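Local coordinates for integrase (Bovine immunodeficiency virus, PDB 3KKS), which probably catalyses the insertion of viral DNA into host DNA through its catalytic core domain, which has the RNase H-like fold of retroviral integrases, at residues 103-108 and 124-129. Sequence-based numbering, arbitrary orientation.
Sequences KDRLAA and LVSLNK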
ATOM      1  N   LYS A 103      -1.207   7.572  -9.266  1.00 26.41           N
ATOM      2  CA  LYS A 103      -1.427   8.984  -9.510  1.00 27.70           C
ATOM      3  C   LYS A 103      -2.048   9.203 -10.890  1.00 27.24           C
ATOM      4  O   LYS A 103      -2.844  10.117 -11.068  1.00 28.22           O
ATOM      5  CB  LYS A 103      -0.111   9.746  -9.362  1.00 31.13           C
ATOM      6  CG  LYS A 103       0.408   9.738  -7.926  1.00 34.52           C
ATOM      7  CD  LYS A 103       1.770  10.406  -7.798  1.00 39.47           C
ATOM      8  CE  LYS A 103       2.262  10.399  -6.353  1.00 40.65           C
ATOM      9  NZ  LYS A 103       1.348  11.159  -5.458  1.00 43.23           N
ATOM     10  N   ASP A 104      -1.710   8.348 -11.850  1.00 26.67           N
ATOM     11  CA  ASP A 104      -2.276   8.451 -13.193  1.00 26.55           C
ATOM     12  C   ASP A 104      -3.765   8.087 -13.154  1.00 25.69           C
ATOM     13  O   ASP A 104      -4.589   8.750 -13.779  1.00 23.33           O
ATOM     14  CB  ASP A 104      -1.534   7.518 -14.163  1.00 27.48           C
ATOM     15  CG  ASP A 104      -0.097   7.959 -14.418  1.00 32.37           C
ATOM     16  OD1 ASP A 104       0.710   7.138 -14.920  1.00 32.06           O
ATOM     17  OD2 ASP A 104       0.220   9.134 -14.125  1.00 33.13           O
ATOM     18  N   ARG A 105      -4.110   7.036 -12.411  1.00 24.39           N
ATOM     19  CA  ARG A 105      -5.505   6.609 -12.310  1.00 23.49           C
ATOM     20  C   ARG A 105      -6.321   7.656 -11.556  1.00 22.56           C
ATOM     21  O   ARG A 105      -7.471   7.937 -11.899  1.00 21.04           O
ATOM     22  CB  ARG A 105      -5.606   5.268 -11.585  1.00 22.96           C
ATOM     23  CG  ARG A 105      -4.910   4.109 -12.294  1.00 24.99           C
ATOM     24  CD  ARG A 105      -5.540   3.808 -13.650  1.00 26.13           C
ATOM     25  NE  ARG A 105      -4.995   2.581 -14.229  1.00 27.74           N
ATOM     26  CZ  ARG A 105      -3.814   2.493 -14.832  1.00 27.30           C
ATOM     27  NH1 ARG A 105      -3.050   3.568 -14.943  1.00 22.44           N
ATOM     28  NH2 ARG A 105      -3.391   1.327 -15.310  1.00 26.78           N
ATOM     29  N   LEU A 106      -5.712   8.228 -10.527  1.00 22.20           N
ATOM     30  CA  LEU A 106      -6.350   9.260  -9.722  1.00 24.37           C
ATOM     31  C   LEU A 106      -6.688  10.440 -10.622  1.00 25.27           C
ATOM     32  O   LEU A 106      -7.799  10.967 -10.584  1.00 26.23           O
ATOM     33  CB  LEU A 106      -5.401   9.697  -8.602  1.00 24.55           C
ATOM     34  CG  LEU A 106      -5.836   9.599  -7.130  1.00 26.71           C
ATOM     35  CD1 LEU A 106      -6.901   8.535  -6.939  1.00 26.91           C
ATOM     36  CD2 LEU A 106      -4.623   9.303  -6.267  1.00 26.06           C
ATOM     37  N   ALA A 107      -5.736  10.849 -11.447  1.00 26.74           N
ATOM     38  CA  ALA A 107      -5.974  11.967 -12.350  1.00 26.77           C
ATOM     39  C   ALA A 107      -7.159  11.668 -13.254  1.00 28.48           C
ATOM     40  O   ALA A 107      -7.910  12.567 -13.622  1.00 30.48           O
ATOM     41  CB  ALA A 107      -4.741  12.238 -13.192  1.00 26.26           C
ATOM     42  N   ALA A 108      -7.333  10.406 -13.617  1.00 28.71           N
ATOM     43  CA  ALA A 108      -8.435  10.048 -14.491  1.00 28.44           C
ATOM     44  C   ALA A 108      -9.790  10.008 -13.794  1.00 28.94           C
ATOM     45  O   ALA A 108     -10.750  10.617 -14.260  1.00 31.42           O
ATOM     46  CB  ALA A 108      -8.155   8.707 -15.157  1.00 27.85           C
ATOM     47  N   LEU A 124      -7.697   1.991  -7.462  1.00 19.55           N
ATOM     48  CA  LEU A 124      -7.108   0.761  -6.935  1.00 19.59           C
ATOM     49  C   LEU A 124      -7.646  -0.479  -7.641  1.00 19.23           C
ATOM     50  O   LEU A 124      -6.917  -1.434  -7.875  1.00 19.73           O
ATOM     51  CB  LEU A 124      -7.364   0.654  -5.425  1.00 18.91           C
ATOM     52  CG  LEU A 124      -6.620   1.712  -4.601  1.00 20.40           C
ATOM     53  CD1 LEU A 124      -7.196   1.810  -3.194  1.00 19.26           C
ATOM     54  CD2 LEU A 124      -5.137   1.346  -4.557  1.00 20.57           C
ATOM     55  N   VAL A 125      -8.934  -0.462  -7.951  1.00 17.82           N
ATOM     56  CA  VAL A 125      -9.576  -1.559  -8.653  1.00 20.33           C
ATOM     57  C   VAL A 125      -8.924  -1.707 -10.032  1.00 22.29           C
ATOM     58  O   VAL A 125      -8.692  -2.817 -10.518  1.00 19.89           O
ATOM     59  CB  VAL A 125     -11.067  -1.256  -8.841  1.00 21.01           C
ATOM     60  CG1 VAL A 125     -11.666  -2.179  -9.885  1.00 25.10           C
ATOM     61  CG2 VAL A 125     -11.781  -1.407  -7.513  1.00 23.38           C
ATOM     62  N   SER A 126      -8.650  -0.561 -10.647  1.00 21.26           N
ATOM     63  CA  SER A 126      -8.027  -0.486 -11.959  1.00 23.42           C
ATOM     64  C   SER A 126      -6.626  -1.088 -11.934  1.00 22.71           C
ATOM     65  O   SER A 126      -6.272  -1.906 -12.784  1.00 23.75           O
ATOM     66  CB  SER A 126      -7.950   0.986 -12.403  1.00 24.58           C
ATOM     67  OG  SER A 126      -7.179   1.142 -13.584  1.00 22.45           O
ATOM     68  N   LEU A 127      -5.828  -0.667 -10.962  1.00 22.41           N
ATOM     69  CA  LEU A 127      -4.460  -1.149 -10.822  1.00 22.88           C
ATOM     70  C   LEU A 127      -4.371  -2.617 -10.476  1.00 23.56           C
ATOM     71  O   LEU A 127      -3.541  -3.344 -11.017  1.00 23.59           O
ATOM     72  CB  LEU A 127      -3.725  -0.359  -9.735  1.00 23.60           C
ATOM     73  CG  LEU A 127      -3.534   1.141  -9.979  1.00 23.73           C
ATOM     74  CD1 LEU A 127      -2.826   1.756  -8.798  1.00 24.65           C
ATOM     75  CD2 LEU A 127      -2.728   1.354 -11.251  1.00 22.93           C
ATOM     76  N   ASN A 128      -5.238  -3.055  -9.574  1.00 23.18           N
ATOM     77  CA  ASN A 128      -5.210  -4.426  -9.109  1.00 23.32           C
ATOM     78  C   ASN A 128      -5.986  -5.466  -9.886  1.00 24.66           C
ATOM     79  O   ASN A 128      -5.588  -6.633  -9.923  1.00 24.17           O
ATOM     80  CB  ASN A 128      -5.668  -4.470  -7.657  1.00 21.97           C
ATOM     81  CG  ASN A 128      -4.776  -3.655  -6.750  1.00 21.96           C
ATOM     82  OD1 ASN A 128      -3.587  -3.504  -7.017  1.00 23.23           O
ATOM     83  ND2 ASN A 128      -5.336  -3.144  -5.659  1.00 20.84           N
ATOM     84  N   LYS A 129      -7.079  -5.048 -10.512  1.00 26.11           N
ATOM     85  CA  LYS A 129      -7.932  -5.981 -11.221  1.00 26.66           C
ATOM     86  C   LYS A 129      -8.171  -5.724 -12.702  1.00 27.33           C
ATOM     87  O   LYS A 129      -8.750  -6.571 -13.376  1.00 27.15           O
ATOM     88  CB  LYS A 129      -9.292  -6.029 -10.531  1.00 27.37           C
ATOM     89  CG  LYS A 129      -9.252  -6.387  -9.057  1.00 30.15           C
ATOM     90  CD  LYS A 129     -10.653  -6.318  -8.466  1.00 30.68           C
ATOM     91  CE  LYS A 129     -10.734  -7.032  -7.136  1.00 31.49           C
ATOM     92  NZ  LYS A 129     -12.123  -6.972  -6.610  1.00 35.26           N
TER
HETATM   93  O   HOH W   1      -5.369  -0.731 -15.085  1.00 36.49           O
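Arg105 reaches across from helix 89-109 to Ser126 and Leu127 of helix 116-129, where the CA atoms of Arg105 and Ser126 are 7.5 Å apart. Its CB already points toward the partner helix. At CG the chain meets Leu127, whose CD2 lies 3.7 Å from Arg105 CG in a van der Waals contact. The bend at chi2 (-63°) then turns the chain past the serine, and CD comes close to Ser126 OG. At NE the polar contact begins: Arg105 NE donates to Ser126 OG over 2.7 Å. The acceptor lies in the guanidinium plane, yet the N-H...O angle of 142° shows a bent bond. Ser126 presents this oxygen with OG anti to its backbone N (chi1 171°). Beyond NE, Leu127 CD2 covers one face of the guanidinium, 3.8 Å above the plane and over its centre. At the edge, Arg105 NH2 donates to the oxygen of water 1 at 2.9 Å. The same water oxygen donates to Ser126 O over 2.7 Å while also hydrogen-bonding Ser126 OG. Outside these segments the Arg105 side chain also touches Ala123 and Arg131. Helix 89-109 packs against strand 4-12 through Leu106 and Ala107 on Trp12; Arg105 bridges from it to helix 116-129, the next helix of the RNase H-like core. Chemically, the serine hydroxyl and the water hold the edge of the guanidinium while the Leu127 CD2 methyl sits over its face; together they should restrict its rotation. These partners across the contact are neutral, so the positive charge is probably met here by dipoles and not by a carboxylate.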